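Local coordinates for glycosyl hydrolase, BNR repeat (PDB 3B7F), which probably acts as a hydrolase, possibly on glycosidic bonds, and is built as a seven-bladed beta-propeller with BNR repeats, at residues A[132-140]-A[175-184]; A[231-239]-A[246-254]. All blocks are in the same frame, centred on the assembly; numbering follows the deposited sequence.

Contact 1 of 2, residues A[132-140]-A[175-184]. With EDO (1,2-ethanediol), chain K.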
# COMPACT_ATOMS: atom_id res chain seq x y z
N TYR A 132 9.79 8.53 3.71
CA TYR A 132 9.34 9.07 2.43
C TYR A 132 7.83 9.20 2.49
O TYR A 132 7.17 8.46 3.18
CB TYR A 132 9.72 8.18 1.25
CG TYR A 132 11.20 8.16 0.99
CD1 TYR A 132 11.79 9.10 0.16
CD2 TYR A 132 12.00 7.22 1.61
CE1 TYR A 132 13.14 9.10 -0.05
CE2 TYR A 132 13.34 7.20 1.40
CZ TYR A 132 13.92 8.14 0.58
OH TYR A 132 15.28 8.08 0.38
N ALA A 133 7.31 10.19 1.78
CA ALA A 133 5.90 10.44 1.64
C ALA A 133 5.56 10.58 0.14
O ALA A 133 6.30 11.21 -0.62
CB ALA A 133 5.49 11.69 2.37
N GLY A 134 4.44 9.96 -0.25
CA GLY A 134 3.88 10.05 -1.59
C GLY A 134 2.57 10.83 -1.51
O GLY A 134 1.76 10.55 -0.64
N THR A 135 2.38 11.78 -2.43
CA THR A 135 1.22 12.67 -2.46
C THR A 135 0.30 12.51 -3.68
O THR A 135 0.62 11.81 -4.63
CB THR A 135 1.67 14.19 -2.45
OG1 THR A 135 2.48 14.47 -3.61
CG2 THR A 135 2.45 14.56 -1.17
N SER A 136 -0.86 13.19 -3.59
CA SER A 136 -1.78 13.40 -4.69
C SER A 136 -1.82 14.94 -4.88
O SER A 136 -2.12 15.64 -3.92
CB SER A 136 -3.18 12.90 -4.39
OG SER A 136 -4.07 13.24 -5.45
N PRO A 137 -1.47 15.47 -6.07
CA PRO A 137 -0.97 14.80 -7.28
C PRO A 137 0.44 14.23 -7.04
O PRO A 137 1.02 14.47 -5.99
CB PRO A 137 -1.01 15.89 -8.34
CG PRO A 137 -0.83 17.16 -7.59
CD PRO A 137 -1.55 16.93 -6.28
N GLN A 138 0.97 13.49 -8.01
CA GLN A 138 2.21 12.73 -7.80
C GLN A 138 3.36 13.61 -7.34
O GLN A 138 3.68 14.60 -7.96
CB GLN A 138 2.63 11.91 -9.06
CG GLN A 138 1.63 10.85 -9.64
CD GLN A 138 0.66 11.41 -10.66
OE1 GLN A 138 0.15 12.52 -10.49
NE2 GLN A 138 0.39 10.63 -11.74
N GLY A 139 3.95 13.25 -6.21
CA GLY A 139 5.08 13.99 -5.65
C GLY A 139 5.70 13.11 -4.60
O GLY A 139 4.97 12.35 -3.95
N LEU A 140 7.03 13.17 -4.49
CA LEU A 140 7.83 12.41 -3.53
C LEU A 140 8.51 13.41 -2.60
O LEU A 140 9.14 14.36 -3.06
CB LEU A 140 8.88 11.56 -4.25
CG LEU A 140 9.72 10.58 -3.42
CD1 LEU A 140 8.86 9.43 -2.86
CD2 LEU A 140 10.88 10.06 -4.23
N ASP A 175 -10.39 10.29 -7.01
CA ASP A 175 -9.85 11.15 -5.93
C ASP A 175 -8.69 12.04 -6.42
O ASP A 175 -8.35 13.03 -5.76
CB ASP A 175 -9.36 10.32 -4.72
CG ASP A 175 -10.51 9.77 -3.83
OD1 ASP A 175 -11.71 10.03 -4.11
OD2 ASP A 175 -10.18 9.09 -2.82
N GLY A 176 -8.08 11.64 -7.54
CA GLY A 176 -6.96 12.35 -8.18
C GLY A 176 -5.82 11.36 -8.36
O GLY A 176 -5.83 10.31 -7.74
N PRO A 177 -4.83 11.69 -9.19
CA PRO A 177 -3.71 10.80 -9.42
C PRO A 177 -2.77 10.85 -8.20
O PRO A 177 -2.73 11.84 -7.50
CB PRO A 177 -3.06 11.39 -10.66
CG PRO A 177 -3.28 12.82 -10.53
CD PRO A 177 -4.66 12.96 -9.93
N LYS A 178 -2.02 9.79 -7.97
CA LYS A 178 -1.24 9.70 -6.74
C LYS A 178 0.03 8.89 -6.87
O LYS A 178 0.16 8.05 -7.76
CB LYS A 178 -2.10 9.06 -5.65
CG LYS A 178 -2.45 7.60 -5.97
CD LYS A 178 -3.64 7.10 -5.22
CE LYS A 178 -4.95 7.62 -5.72
NZ LYS A 178 -6.02 6.65 -5.38
N MSE A 179 0.92 9.14 -5.92
CA MSE A 179 2.19 8.49 -5.78
C MSE A 179 1.98 7.46 -4.67
O MSE A 179 1.44 7.78 -3.60
CB MSE A 179 3.21 9.54 -5.38
CG MSE A 179 4.55 9.09 -4.80
SE MSE A 179 5.98 8.84 -5.98
CE MSE A 179 6.15 10.58 -6.80
N HIS A 180 2.42 6.23 -4.89
CA HIS A 180 2.24 5.19 -3.91
C HIS A 180 3.39 4.21 -4.00
O HIS A 180 4.36 4.48 -4.71
CB HIS A 180 0.86 4.53 -4.14
CG HIS A 180 0.69 3.93 -5.50
ND1 HIS A 180 1.26 2.73 -5.86
CD2 HIS A 180 -0.03 4.35 -6.57
CE1 HIS A 180 0.93 2.45 -7.11
NE2 HIS A 180 0.13 3.41 -7.56
N SER A 181 3.30 3.12 -3.25
CA SER A 181 4.25 2.03 -3.30
C SER A 181 5.71 2.47 -3.29
O SER A 181 6.50 2.04 -4.13
CB SER A 181 3.94 1.18 -4.53
OG SER A 181 2.60 0.75 -4.51
N ILE A 182 6.05 3.32 -2.32
CA ILE A 182 7.40 3.81 -2.12
C ILE A 182 8.12 2.71 -1.33
O ILE A 182 7.75 2.37 -0.19
CB ILE A 182 7.46 5.18 -1.43
CG1 ILE A 182 6.72 6.23 -2.26
CG2 ILE A 182 8.92 5.63 -1.23
CD1 ILE A 182 6.44 7.54 -1.49
N LEU A 183 9.14 2.16 -1.96
CA LEU A 183 9.88 1.03 -1.45
C LEU A 183 11.36 1.41 -1.30
O LEU A 183 11.95 1.88 -2.26
CB LEU A 183 9.74 -0.09 -2.47
CG LEU A 183 8.49 -0.98 -2.62
CD1 LEU A 183 7.20 -0.35 -2.16
CD2 LEU A 183 8.43 -1.57 -4.05
N VAL A 184 11.93 1.20 -0.11
CA VAL A 184 13.35 1.42 0.17
C VAL A 184 13.99 0.04 0.31
O VAL A 184 13.62 -0.73 1.19
CB VAL A 184 13.54 2.21 1.48
CG1 VAL A 184 15.08 2.40 1.81
CG2 VAL A 184 12.76 3.54 1.41
C1 EDO K . 8.90 -1.87 2.26
O1 EDO K . 9.10 -2.42 0.93
C2 EDO K . 9.17 -0.36 2.30
O2 EDO K . 10.53 -0.04 1.94
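P177 meets the turn at S136-P137-Q138 where two neighbouring blades of the seven-bladed beta-propeller press together: the hairpin of strands 131-136 and 139-143 lies against strand 178-184, the first strand of the next blade. The carbonyl of P177 accepts from S136 OG, 2.8 Å from P177 O; the hydroxyl sits above the carbonyl plane, not on a lone pair. The P177 ring carbons CB and CG meet the Q138 amide, which crosses the ring at about a right angle with OE1 3.4 Å from P177 CB, while Q138 NE2 is held by S198 O. K178 turns its side chain away, and its carbonyl O touches Q138 CG. M179, a selenomethionine, makes the one backbone hydrogen bond between the segments, its N 3.0 Å from T135 O, and its side chain then enters the hairpin. CG stands anti to the backbone N (chi1 164°) and packs tightly on G134, 3.4 Å from CA, where no side chain is in the way. Bends at the next two torsions fold the chain back, laying CE 3.4 Å from G139 C and beside L140 CB. H180 and S181 lead away, S181 with a left-handed backbone conformation, and H180 ND1 and S181 OG hydrogen-bond to each other. Three residues after M179, I182 again points at the hairpin. Its CD1 wedges between the G134 backbone and L140, closing tightly to 3.4 Å from L140 CD1, and its CG2 lies against Y132 CB. V184 finishes the apolar row by crossing Y132 at about a right angle, CG2 3.7 Å from Y132 CE2. Its backbone N, beyond the protein contact, donates to a bound 1,2-ethanediol, 2.8 Å from O2.

Contact 2 of 2, residues A[231-239]-A[246-254]. With EDO (1,2-ethanediol), chain R.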
# COMPACT_ATOMS: atom_id res chain seq x y z
N GLY A 231 3.31 5.29 -18.35
CA GLY A 231 1.90 5.66 -18.46
C GLY A 231 0.99 4.65 -17.77
O GLY A 231 -0.22 4.88 -17.63
N HIS A 232 1.60 3.56 -17.29
CA HIS A 232 0.92 2.41 -16.66
C HIS A 232 0.23 2.75 -15.35
O HIS A 232 0.51 3.78 -14.74
CB HIS A 232 1.96 1.30 -16.41
CG HIS A 232 2.68 0.86 -17.64
ND1 HIS A 232 3.67 1.62 -18.24
CD2 HIS A 232 2.54 -0.24 -18.42
CE1 HIS A 232 4.11 1.00 -19.32
NE2 HIS A 232 3.43 -0.13 -19.46
N ASP A 233 -0.68 1.87 -14.90
CA ASP A 233 -1.43 2.09 -13.66
C ASP A 233 -1.26 0.96 -12.63
O ASP A 233 -2.17 0.15 -12.41
CB ASP A 233 -2.93 2.35 -13.98
CG ASP A 233 -3.74 2.77 -12.75
OD1 ASP A 233 -3.15 3.25 -11.75
OD2 ASP A 233 -4.99 2.63 -12.78
N PRO A 234 -0.05 0.89 -12.00
CA PRO A 234 0.11 -0.02 -10.89
C PRO A 234 -0.73 0.48 -9.75
O PRO A 234 -0.86 1.70 -9.60
CB PRO A 234 1.59 0.12 -10.52
CG PRO A 234 1.97 1.47 -10.97
CD PRO A 234 1.20 1.61 -12.28
N HIS A 235 -1.32 -0.45 -9.01
CA HIS A 235 -2.12 -0.14 -7.83
C HIS A 235 -1.34 -0.31 -6.52
O HIS A 235 -1.41 0.51 -5.64
CB HIS A 235 -3.41 -0.96 -7.78
CG HIS A 235 -4.39 -0.61 -8.86
ND1 HIS A 235 -5.44 -1.43 -9.20
CD2 HIS A 235 -4.45 0.45 -9.71
CE1 HIS A 235 -6.13 -0.88 -10.19
NE2 HIS A 235 -5.55 0.26 -10.51
N CYS A 236 -0.61 -1.41 -6.41
CA CYS A 236 0.13 -1.71 -5.21
C CYS A 236 1.33 -2.52 -5.62
O CYS A 236 1.17 -3.49 -6.33
CB CYS A 236 -0.76 -2.50 -4.26
SG CYS A 236 -0.06 -2.68 -2.61
N VAL A 237 2.53 -2.07 -5.22
CA VAL A 237 3.78 -2.75 -5.51
C VAL A 237 4.44 -3.10 -4.16
O VAL A 237 4.37 -2.30 -3.22
CB VAL A 237 4.76 -1.90 -6.42
CG1 VAL A 237 5.81 -2.81 -7.08
CG2 VAL A 237 4.04 -1.13 -7.51
N VAL A 238 5.06 -4.29 -4.06
CA VAL A 238 5.79 -4.75 -2.87
C VAL A 238 7.15 -5.36 -3.28
O VAL A 238 7.29 -5.91 -4.36
CB VAL A 238 4.94 -5.76 -2.00
CG1 VAL A 238 3.67 -5.10 -1.42
CG2 VAL A 238 4.53 -6.97 -2.80
N GLN A 239 8.16 -5.19 -2.44
CA GLN A 239 9.47 -5.77 -2.62
C GLN A 239 9.58 -6.75 -1.47
O GLN A 239 9.36 -6.35 -0.32
CB GLN A 239 10.55 -4.70 -2.52
CG GLN A 239 12.00 -5.23 -2.63
CD GLN A 239 13.03 -4.13 -2.63
OE1 GLN A 239 12.82 -3.07 -2.03
NE2 GLN A 239 14.18 -4.39 -3.26
N ILE A 246 12.90 -9.89 -5.72
CA ILE A 246 11.53 -10.21 -6.13
C ILE A 246 10.54 -9.11 -5.75
O ILE A 246 10.43 -8.73 -4.58
CB ILE A 246 11.06 -11.57 -5.54
CG1 ILE A 246 12.16 -12.65 -5.65
CG2 ILE A 246 9.74 -12.03 -6.20
CD1 ILE A 246 12.80 -12.83 -7.05
N LEU A 247 9.84 -8.60 -6.76
CA LEU A 247 8.79 -7.60 -6.63
C LEU A 247 7.48 -8.19 -7.15
O LEU A 247 7.48 -8.98 -8.09
CB LEU A 247 9.09 -6.30 -7.40
CG LEU A 247 10.07 -5.29 -6.79
CD1 LEU A 247 11.38 -5.91 -6.44
CD2 LEU A 247 10.29 -4.13 -7.76
N TYR A 248 6.38 -7.85 -6.49
CA TYR A 248 5.05 -8.24 -6.95
C TYR A 248 4.22 -6.99 -7.09
O TYR A 248 4.46 -6.00 -6.39
CB TYR A 248 4.36 -9.22 -6.00
CG TYR A 248 4.95 -10.63 -5.96
CD1 TYR A 248 5.97 -10.95 -5.08
CD2 TYR A 248 4.43 -11.66 -6.76
CE1 TYR A 248 6.48 -12.24 -5.00
CE2 TYR A 248 4.92 -12.96 -6.67
CZ TYR A 248 5.96 -13.24 -5.79
OH TYR A 248 6.48 -14.51 -5.69
N GLN A 249 3.30 -6.97 -8.05
CA GLN A 249 2.37 -5.85 -8.12
C GLN A 249 0.97 -6.27 -8.53
O GLN A 249 0.80 -7.22 -9.29
CB GLN A 249 2.86 -4.70 -9.03
CG GLN A 249 2.99 -5.02 -10.52
CD GLN A 249 2.94 -3.80 -11.39
OE1 GLN A 249 1.97 -3.07 -11.36
NE2 GLN A 249 3.99 -3.58 -12.20
N GLN A 250 -0.02 -5.56 -7.99
CA GLN A 250 -1.40 -5.61 -8.44
C GLN A 250 -1.50 -4.35 -9.29
O GLN A 250 -1.27 -3.26 -8.80
CB GLN A 250 -2.41 -5.56 -7.29
CG GLN A 250 -3.84 -5.49 -7.76
CD GLN A 250 -4.34 -6.72 -8.54
OE1 GLN A 250 -4.82 -7.68 -7.94
NE2 GLN A 250 -4.33 -6.64 -9.88
N ASN A 251 -1.81 -4.53 -10.57
CA ASN A 251 -1.92 -3.46 -11.53
C ASN A 251 -3.38 -3.42 -12.00
O ASN A 251 -4.14 -4.39 -11.85
CB ASN A 251 -0.95 -3.78 -12.69
CG ASN A 251 -0.70 -2.61 -13.67
OD1 ASN A 251 -1.48 -2.39 -14.58
ND2 ASN A 251 0.46 -1.95 -13.54
N HIS A 252 -3.75 -2.29 -12.59
CA HIS A 252 -5.06 -2.17 -13.26
C HIS A 252 -5.20 -3.24 -14.38
O HIS A 252 -6.32 -3.62 -14.74
CB HIS A 252 -5.23 -0.77 -13.87
CG HIS A 252 -6.65 -0.38 -14.06
ND1 HIS A 252 -7.31 0.44 -13.18
CD2 HIS A 252 -7.55 -0.71 -15.02
CE1 HIS A 252 -8.55 0.61 -13.59
NE2 HIS A 252 -8.72 -0.08 -14.70
N CYS A 253 -4.05 -3.68 -14.92
CA CYS A 253 -3.95 -4.69 -15.98
C CYS A 253 -3.24 -5.96 -15.55
O CYS A 253 -2.48 -6.54 -16.31
CB CYS A 253 -3.28 -4.07 -17.22
SG CYS A 253 -4.15 -2.57 -17.77
N GLY A 254 -3.49 -6.39 -14.31
CA GLY A 254 -3.07 -7.69 -13.86
C GLY A 254 -2.18 -7.78 -12.66
O GLY A 254 -1.77 -6.76 -12.10
C1 EDO R . 4.96 -2.97 -21.41
O1 EDO R . 4.10 -1.82 -21.61
C2 EDO R . 6.27 -2.86 -22.16
O2 EDO R . 6.79 -4.18 -22.38
O HOH W 1 -0.84 -0.54 -16.39
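C236 and Q250 pair as an antiparallel hydrogen-bonded couple in the hairpin of strands 234-239 and 246-251, the first two strands of a propeller blade. Q250 N reaches C236 O, while Q250 O takes two donors, 2.8 Å from H235 N and 3.1 Å from C236 N, both in its carbonyl plane: a classic beta bulge. Farther along, V238 and Y248 exchange N-H and C=O in both directions, and V238 CG2 rests on Y248 CB. Beyond the bulge H252 N gives a nearly straight bond (171°) to D233 O, closing the end of the ladder.

Both ends of the N251 amide are engaged. Its CG lies anti to the backbone N (chi1 -167°), which brings the amide alongside the D233-P234 peptide. ND2 donates to Q249 OE1, and OD1 accepts in plane from C253 N, an Asx turn inside the type I turn 251-254. A water 2.7 Å from N251 OD1 also donates to it and accepts from D233 N, 2.8 Å away, tying the segments together. The N251 carbonyl is shared by Q250 NE2 and G254 N, which come from opposite faces of its plane; Q250 NE2 also reaches D278 O.

D233 has outside partners for both carboxylate oxygens, S197 OG for OD1 and W304 NE1 for OD2. H235 ND1 is bonded to G280 O and the ring stacks on F281, while NE2 hydrogen-bonds H252 ND1, 3.2 Å away, with either as donor. One face of the H235 ring covers the chain at H252, whose N stands 3.6 Å above its centre.

Overall arrangement
Along the chain the contacts come in series, contact 1 closing before contact 2 opens, and their centres lie 14 Å apart, each about 10 Å from the centre of the chain. Contact 1 runs between blades, from the sheet beginning at 116-122 to the one beginning at 178-184; contact 2 lies inside the following blade, within its first hairpin. Strand 178-184 is therefore faced by a blade on each side: M179 and I182 serve contact 1, whereas S181 OG reaches V237 N of contact 2, 2.9 Å away in a probable hydrogen bond. Three successive blades of the propeller are thus linked near its centre.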